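Local coordinates for particle-associated lyase (Acinetobacter bacteriophage AP22, PDB 4Y9V), which probably degrades the capsular polysaccharide of Acinetobacter baumannii as a trimeric tailspike lyase, binding a capsular saccharide, at residues A[167-172]-A[337-342]; A[191-196]-A[380-385]. One frame throughout, in Å; residues are numbered along the deposited sequence. Where two conformers were deposited one is given.

Interaction 1. Residues A[167-172]-A[337-342]; sequences NYYRKG and HGNVER. With 49S (2-acetamido-2-deoxy-beta-D-mannopyranuronic acid), chain B; 49T (2-acetamido-2-deoxy-alpha-D-fucopyranose), chain C; EDO (1,2-ethanediol), chain D.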
loop_
_atom_site.group_PDB
_atom_site.type_symbol
_atom_site.label_atom_id
_atom_site.label_comp_id
_atom_site.label_asym_id
_atom_site.label_seq_id
_atom_site.Cartn_x
_atom_site.Cartn_y
_atom_site.Cartn_z
ATOM N N ASN A 167 23.675 9.334 -23.325
ATOM C CA ASN A 167 23.546 10.616 -23.970
ATOM C C ASN A 167 22.081 11.028 -24.200
ATOM O O ASN A 167 21.756 12.217 -24.150
ATOM C CB ASN A 167 24.343 10.654 -25.299
ATOM C CG ASN A 167 23.695 9.908 -26.414
ATOM O OD1 ASN A 167 23.359 8.753 -26.307
ATOM N ND2 ASN A 167 23.509 10.666 -27.498
ATOM N N TYR A 168 21.233 10.038 -24.441
ATOM C CA TYR A 168 19.832 10.291 -24.733
ATOM C C TYR A 168 18.957 10.454 -23.481
ATOM O O TYR A 168 17.755 10.674 -23.615
ATOM C CB TYR A 168 19.280 9.209 -25.650
ATOM C CG TYR A 168 19.360 7.793 -25.184
ATOM C CD1 TYR A 168 18.274 7.190 -24.521
ATOM C CD2 TYR A 168 20.471 6.987 -25.431
ATOM C CE1 TYR A 168 18.313 5.871 -24.119
ATOM C CE2 TYR A 168 20.509 5.645 -25.044
ATOM C CZ TYR A 168 19.424 5.092 -24.408
ATOM O OH TYR A 168 19.412 3.748 -24.073
ATOM N N TYR A 169 19.572 10.434 -22.306
ATOM C CA TYR A 169 18.848 10.773 -21.069
ATOM C C TYR A 169 18.813 12.302 -20.956
ATOM O O TYR A 169 19.621 12.925 -20.265
ATOM C CB TYR A 169 19.514 10.147 -19.870
ATOM C CG TYR A 169 19.441 8.653 -19.740
ATOM C CD1 TYR A 169 18.573 7.856 -20.507
ATOM C CD2 TYR A 169 20.203 7.987 -18.774
ATOM C CE1 TYR A 169 18.491 6.470 -20.312
ATOM C CE2 TYR A 169 20.101 6.649 -18.545
ATOM C CZ TYR A 169 19.251 5.866 -19.302
ATOM O OH TYR A 169 19.102 4.520 -19.110
ATOM N N ARG A 170 17.846 12.889 -21.684
ATOM C CA ARG A 170 17.642 14.316 -21.776
ATOM C C ARG A 170 16.456 14.705 -20.918
ATOM O O ARG A 170 15.500 13.933 -20.720
ATOM C CB ARG A 170 17.440 14.762 -23.233
ATOM C CG ARG A 170 18.561 14.280 -24.136
ATOM C CD ARG A 170 18.629 15.048 -25.464
ATOM N NE ARG A 170 19.536 14.384 -26.399
ATOM C CZ ARG A 170 19.229 13.311 -27.092
ATOM N NH1 ARG A 170 17.982 12.861 -27.119
ATOM N NH2 ARG A 170 20.171 12.658 -27.746
ATOM N N LYS A 171 16.497 15.923 -20.360
ATOM C CA LYS A 171 15.443 16.361 -19.438
ATOM C C LYS A 171 14.233 16.908 -20.215
ATOM O O LYS A 171 14.340 17.404 -21.328
ATOM C CB LYS A 171 15.975 17.340 -18.406
ATOM C CG LYS A 171 16.444 18.669 -18.931
ATOM C CD LYS A 171 16.907 19.580 -17.804
ATOM C CE LYS A 171 17.399 20.926 -18.296
ATOM N NZ LYS A 171 17.904 21.736 -17.174
ATOM N N GLY A 172 13.080 16.829 -19.549
ATOM C CA GLY A 172 11.834 17.328 -20.091
ATOM C C GLY A 172 10.673 16.743 -19.323
ATOM O O GLY A 172 10.867 15.911 -18.438
ATOM N N HIS A 337 15.094 2.016 -15.801
ATOM C CA HIS A 337 16.311 2.588 -16.339
ATOM C C HIS A 337 16.651 3.919 -15.650
ATOM O O HIS A 337 15.849 4.505 -14.912
ATOM C CB HIS A 337 16.178 2.812 -17.858
ATOM C CG HIS A 337 16.309 1.594 -18.691
ATOM N ND1 HIS A 337 15.519 0.483 -18.672
ATOM C CD2 HIS A 337 17.212 1.364 -19.669
ATOM C CE1 HIS A 337 15.932 -0.378 -19.590
ATOM N NE2 HIS A 337 16.942 0.151 -20.219
ATOM N N GLY A 338 17.837 4.450 -15.952
ATOM C CA GLY A 338 18.316 5.693 -15.379
ATOM C C GLY A 338 17.625 6.971 -15.819
ATOM O O GLY A 338 17.968 8.030 -15.306
ATOM N N ASN A 339 16.646 6.900 -16.720
ATOM C CA ASN A 339 15.782 8.034 -16.992
ATOM C C ASN A 339 14.415 7.917 -16.321
ATOM O O ASN A 339 13.492 8.583 -16.783
ATOM C CB ASN A 339 15.600 8.252 -18.497
ATOM C CG ASN A 339 14.718 7.148 -19.083
ATOM O OD1 ASN A 339 14.760 6.023 -18.613
ATOM N ND2 ASN A 339 13.982 7.491 -20.129
ATOM N N VAL A 340 14.307 7.109 -15.256
ATOM C CA VAL A 340 13.052 6.860 -14.584
ATOM C C VAL A 340 13.117 7.368 -13.144
ATOM O O VAL A 340 13.996 6.957 -12.382
ATOM C CB VAL A 340 12.739 5.351 -14.547
ATOM C CG1 VAL A 340 11.417 5.094 -13.819
ATOM C CG2 VAL A 340 12.714 4.776 -15.952
ATOM N N GLU A 341 12.151 8.202 -12.769
ATOM C CA GLU A 341 12.001 8.679 -11.390
ATOM C C GLU A 341 10.536 8.556 -11.000
ATOM O O GLU A 341 9.649 8.336 -11.830
ATOM C CB GLU A 341 12.500 10.121 -11.236
ATOM C CG GLU A 341 11.723 11.137 -12.055
ATOM C CD GLU A 341 12.099 12.578 -11.817
ATOM O OE1 GLU A 341 13.304 12.893 -11.801
ATOM O OE2 GLU A 341 11.155 13.429 -11.707
ATOM N N ARG A 342 10.240 8.787 -9.717
ATOM C CA ARG A 342 8.844 8.870 -9.264
ATOM C C ARG A 342 8.056 7.612 -9.683
ATOM O O ARG A 342 6.904 7.730 -10.119
ATOM C CB ARG A 342 8.166 10.166 -9.703
ATOM C CG ARG A 342 8.899 11.458 -9.337
ATOM C CD ARG A 342 8.796 11.848 -7.885
ATOM N NE ARG A 342 9.279 13.248 -7.855
ATOM C CZ ARG A 342 8.726 14.425 -7.580
ATOM N NH1 ARG A 342 7.484 14.445 -7.133
ATOM N NH2 ARG A 342 9.440 15.527 -7.687
HETATM C C8 49S B . 16.409 3.727 -21.756
HETATM C C7 49S B . 16.067 2.441 -22.478
HETATM O O7 49S B . 14.980 1.858 -22.274
HETATM N N2 49S B . 16.989 1.978 -23.336
HETATM C C2 49S B . 16.852 0.729 -24.058
HETATM C C3 49S B . 16.533 0.943 -25.540
HETATM O O3 49S B . 15.317 1.675 -25.700
HETATM C C1 49S B . 18.142 -0.061 -23.950
HETATM O O1 49S B . 18.535 -0.257 -22.623
HETATM O O5 49S B . 19.202 0.681 -24.556
HETATM C C5 49S B . 19.001 0.793 -25.976
HETATM C C6 49S B . 20.215 1.478 -26.571
HETATM O O6A 49S B . 20.687 2.482 -25.981
HETATM O O6B 49S B . 20.660 1.001 -27.644
HETATM C C4 49S B . 17.717 1.570 -26.271
HETATM O O4 49S B . 17.612 1.470 -27.695
HETATM C C1 49T C . 16.740 2.358 -28.367
HETATM C C2 49T C . 16.888 2.053 -29.862
HETATM N N2 49T C . 16.843 0.600 -30.086
HETATM C C7 49T C . 15.795 0.023 -30.654
HETATM O O7 49T C . 14.762 0.588 -30.955
HETATM C C8 49T C . 15.958 -1.480 -30.899
HETATM O O5 49T C . 16.994 3.689 -28.088
HETATM C C5 49T C . 18.271 4.184 -28.516
HETATM C C6 49T C . 18.414 5.608 -28.014
HETATM C C4 49T C . 18.370 4.045 -30.033
HETATM O O4 49T C . 17.351 4.842 -30.628
HETATM C C3 49T C . 18.195 2.596 -30.395
HETATM O O3 49T C . 18.156 2.470 -31.843
HETATM C C1 EDO D . 15.866 11.327 -9.758
HETATM O O1 EDO D . 17.139 11.821 -9.721
HETATM C C2 EDO D . 14.919 12.048 -8.855
HETATM O O2 EDO D . 14.641 13.339 -9.364
#
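Tyr169, the centre of an inverse gamma turn, and Asn339, inside the type I beta turn from His337 to Val340, are the residues whose CA atoms lie nearest each other, 5.8 Å apart. One face of the Tyr169 ring lies against that turn. Asn339 CB sits over it in a CH-pi contact, 4.0 Å from the ring centroid, and beside it Gly338 C is 3.7 Å from Tyr169 CE2. The Asn339 amide plane is almost parallel to the ring, 6° away. The hydroxyl end of Tyr169 comes in at the edge of the His337 ring; it is hydrogen-bonded to Glu380, whose OE1 also holds Gly338 N, so one carboxylate oxygen pins both the tyrosine and the turn.

The acetamido methyl of 49S meets the Tyr169 ring edge, C8 to CE1 3.7 Å, while C7 of the same group lies over one face of the His337 ring. His337 NE2 and 49S O1 share a hydrogen bond of 2.9 Å, and Asp335 grips ND1 on the other nitrogen, which fixes the turn of the imidazole. With CG between the backbone N and carbonyl carbon (chi1 58°), the Tyr168 ring runs out to the sugars, where its OH accepts a nearly straight bond from 49S N2 (3.1 Å, 171°) and donates to the carboxylate O6A at 2.6 Å. The methyl C6 of 49T rests over the centre of the Tyr168 ring, 3.4 Å above its plane. Arg166, Tyr278, Gln281 and the Gly306 carbonyl also hydrogen-bond to 49S.

Segment 167-172 belongs to the loop between strands 151-156 and 172-181; segment 337-342 includes short strand 340-341, which pairs in parallel with 315-316. The glycan pocket thus lies where the Ig-like region meets the pectin lyase-like region.

Interaction 2. Residues A[191-196]-A[380-385]; sequences AYDNYL and EPRGGE. Unlike the reference sequence in segment 380-385: Glu380 (reference Lys). With EDO (1,2-ethanediol), chain D.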
loop_
_atom_site.group_PDB
_atom_site.type_symbol
_atom_site.label_atom_id
_atom_site.label_comp_id
_atom_site.label_asym_id
_atom_site.label_seq_id
_atom_site.Cartn_x
_atom_site.Cartn_y
_atom_site.Cartn_z
ATOM N N ALA A 191 6.457 21.757 -11.636
ATOM C CA ALA A 191 7.559 21.279 -12.473
ATOM C C ALA A 191 8.326 20.159 -11.769
ATOM O O ALA A 191 8.629 20.233 -10.582
ATOM C CB ALA A 191 8.519 22.440 -12.713
ATOM N N TYR A 192 8.704 19.150 -12.557
ATOM C CA TYR A 192 9.489 18.054 -12.060
ATOM C C TYR A 192 10.983 18.274 -12.181
ATOM O O TYR A 192 11.776 17.467 -11.652
ATOM C CB TYR A 192 9.104 16.715 -12.752
ATOM C CG TYR A 192 7.770 16.239 -12.270
ATOM C CD1 TYR A 192 7.669 15.458 -11.138
ATOM C CD2 TYR A 192 6.590 16.590 -12.875
ATOM C CE1 TYR A 192 6.479 15.018 -10.614
ATOM C CE2 TYR A 192 5.364 16.192 -12.358
ATOM C CZ TYR A 192 5.325 15.411 -11.236
ATOM O OH TYR A 192 4.068 15.030 -10.727
ATOM N N ASP A 193 11.426 19.332 -12.823
ATOM C CA ASP A 193 12.842 19.603 -13.018
ATOM C C ASP A 193 13.034 21.106 -13.185
ATOM O O ASP A 193 12.086 21.863 -13.301
ATOM C CB ASP A 193 13.387 18.787 -14.210
ATOM C CG ASP A 193 14.865 18.449 -14.202
ATOM O OD1 ASP A 193 15.602 18.979 -13.330
ATOM O OD2 ASP A 193 15.278 17.660 -15.091
ATOM N N ASN A 194 14.318 21.489 -13.161
ATOM C CA ASN A 194 14.741 22.837 -13.474
ATOM C C ASN A 194 14.991 22.955 -14.984
ATOM O O ASN A 194 15.612 22.061 -15.574
ATOM C CB ASN A 194 16.077 23.147 -12.782
ATOM C CG ASN A 194 15.932 23.063 -11.287
ATOM O OD1 ASN A 194 15.148 23.794 -10.685
ATOM N ND2 ASN A 194 16.665 22.156 -10.653
ATOM N N TYR A 195 14.571 24.063 -15.571
ATOM C CA TYR A 195 14.811 24.357 -16.986
ATOM C C TYR A 195 15.104 25.845 -17.102
ATOM O O TYR A 195 14.341 26.656 -16.574
ATOM C CB TYR A 195 13.617 24.010 -17.885
ATOM C CG TYR A 195 13.081 22.614 -17.725
ATOM C CD1 TYR A 195 13.580 21.526 -18.421
ATOM C CD2 TYR A 195 12.049 22.358 -16.817
ATOM C CE1 TYR A 195 13.053 20.259 -18.227
ATOM C CE2 TYR A 195 11.526 21.106 -16.628
ATOM C CZ TYR A 195 12.029 20.032 -17.349
ATOM O OH TYR A 195 11.551 18.756 -17.190
ATOM N N LEU A 196 16.183 26.200 -17.775
ATOM C CA LEU A 196 16.596 27.608 -17.887
ATOM C C LEU A 196 16.367 28.149 -19.283
ATOM O O LEU A 196 16.591 27.449 -20.280
ATOM C CB LEU A 196 18.076 27.764 -17.555
ATOM C CG LEU A 196 18.486 27.214 -16.180
ATOM C CD1 LEU A 196 20.013 27.318 -16.026
ATOM C CD2 LEU A 196 17.724 27.854 -15.019
ATOM N N GLU A 380 22.410 3.232 -12.396
ATOM C CA GLU A 380 22.432 4.531 -13.080
ATOM C C GLU A 380 21.878 5.609 -12.131
ATOM O O GLU A 380 20.926 6.314 -12.478
ATOM C CB GLU A 380 21.668 4.487 -14.412
ATOM C CG GLU A 380 22.299 3.547 -15.429
ATOM C CD GLU A 380 21.683 3.635 -16.830
ATOM O OE1 GLU A 380 20.451 3.740 -16.943
ATOM O OE2 GLU A 380 22.453 3.606 -17.816
ATOM N N PRO A 381 22.428 5.750 -10.914
ATOM C CA PRO A 381 21.826 6.681 -9.980
ATOM C C PRO A 381 22.045 8.145 -10.342
ATOM O O PRO A 381 23.152 8.575 -10.653
ATOM C CB PRO A 381 22.545 6.380 -8.645
ATOM C CG PRO A 381 23.869 5.782 -9.066
ATOM C CD PRO A 381 23.544 5.002 -10.329
ATOM N N ARG A 382 20.979 8.919 -10.214
ATOM C CA ARG A 382 20.996 10.375 -10.372
ATOM C C ARG A 382 20.897 11.097 -9.050
ATOM O O ARG A 382 21.563 12.131 -8.837
ATOM C CB ARG A 382 19.866 10.777 -11.322
ATOM C CG ARG A 382 19.775 12.259 -11.594
ATOM C CD ARG A 382 18.662 12.516 -12.609
ATOM N NE ARG A 382 18.456 13.911 -12.920
ATOM C CZ ARG A 382 17.666 14.697 -12.303
ATOM N NH1 ARG A 382 17.032 14.311 -11.179
ATOM N NH2 ARG A 382 17.523 15.931 -12.708
ATOM N N GLY A 383 20.070 10.597 -8.135
ATOM C CA GLY A 383 19.908 11.204 -6.842
ATOM C C GLY A 383 18.467 11.066 -6.374
ATOM O O GLY A 383 17.584 10.705 -7.150
ATOM N N GLY A 384 18.243 11.375 -5.123
ATOM C CA GLY A 384 16.954 11.199 -4.495
ATOM C C GLY A 384 16.895 9.915 -3.689
ATOM O O GLY A 384 17.922 9.328 -3.348
ATOM N N GLU A 385 15.658 9.503 -3.368
ATOM C CA GLU A 385 15.434 8.376 -2.480
ATOM C C GLU A 385 15.220 7.084 -3.262
ATOM O O GLU A 385 14.559 7.048 -4.297
ATOM C CB GLU A 385 14.197 8.571 -1.590
ATOM C CG GLU A 385 14.348 9.672 -0.584
ATOM C CD GLU A 385 13.304 9.806 0.506
ATOM O OE1 GLU A 385 12.162 9.417 0.288
ATOM O OE2 GLU A 385 13.699 10.253 1.614
HETATM C C1 EDO D . 15.866 11.327 -9.758
HETATM O O1 EDO D . 17.139 11.821 -9.721
HETATM C C2 EDO D . 14.919 12.048 -8.855
HETATM O O2 EDO D . 14.641 13.339 -9.364
HETATM O O HOH W 1 14.103 15.671 -11.826
HETATM O O HOH W 2 18.019 17.372 -15.083
HETATM O O HOH W 3 16.862 18.297 -11.062
HETATM O O HOH W 4 15.868 17.472 -11.160
#
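Asp193 and Arg382 meet across a small group of waters. Just before them in the first segment, Tyr192 is linked to the arginine through its backbone: water 1 lies 2.9 Å from Tyr192 O and accepts a weak bond from Arg382 NH1. The Tyr192 side chain packs on Glu341 and on Tyr368 of a second subunit.

Asp193 makes the direct contact. Its CG is anti to the backbone N (chi1 -154°), which brings the carboxylate round to the guanidinium. Asp193 OD1 lies 3.7 Å from Arg382 NH2, a long salt bridge with the two planes 89° apart. Water fills in for the missing close bond. Water 2 bridges Asp193 OD2 and Arg382 NH2, 2.8 Å from each; a second bridge joins NH2 to OD1 through either of waters 3 and 4, which are too close to be present together and probably are one molecule in two positions.

Asn194 N adds a bond to Asp193 OD1 (2.8 Å), arriving from 35° above the carboxylate plane. Farther on, Asn194 O receives Lys171 NZ, and Tyr195 OH binds Glu173, tying this loop to its own domain.

Arg382 reaches across with an extended chain. Its NE is bound to Tyr162 O, and NH1 donates to O1 of the ethanediol at 2.9 Å in the guanidinium plane. That hydroxyl passes the bond on to Gly383 O.

Parallel strand 384-389 follows directly, flanked by 360-363 and 417-422, as in the stacked coils of a pectin lyase-like beta-helix. The contact is therefore a solvent-mediated ionic link between a loop of the Ig-like region and a beta-helix loop; the Arg382 side chain lies about 13 Å from a bound 49S.

How the interactions relate
Both interactions join the same two parts, the Ig-like region and the pectin lyase-like beta-helix, and both are buried; their centres are 9 Å apart. Interaction 1 is larger, burying 174 Å² against 51 Å², and works by ring packing at the glycan pocket. Interaction 2, away from the sugar, relies on charge and bridging water. They are cross-connected through Glu380 and Lys171, and Lys171 CB also packs on Asp193 OD2 at 3.4 Å. Glu380, a lysine in the reference sequence, thus belongs to interaction 2 by position but serves interaction 1. One ethanediol, probably from the crystallisation liquor, touches Glu341 and Arg382.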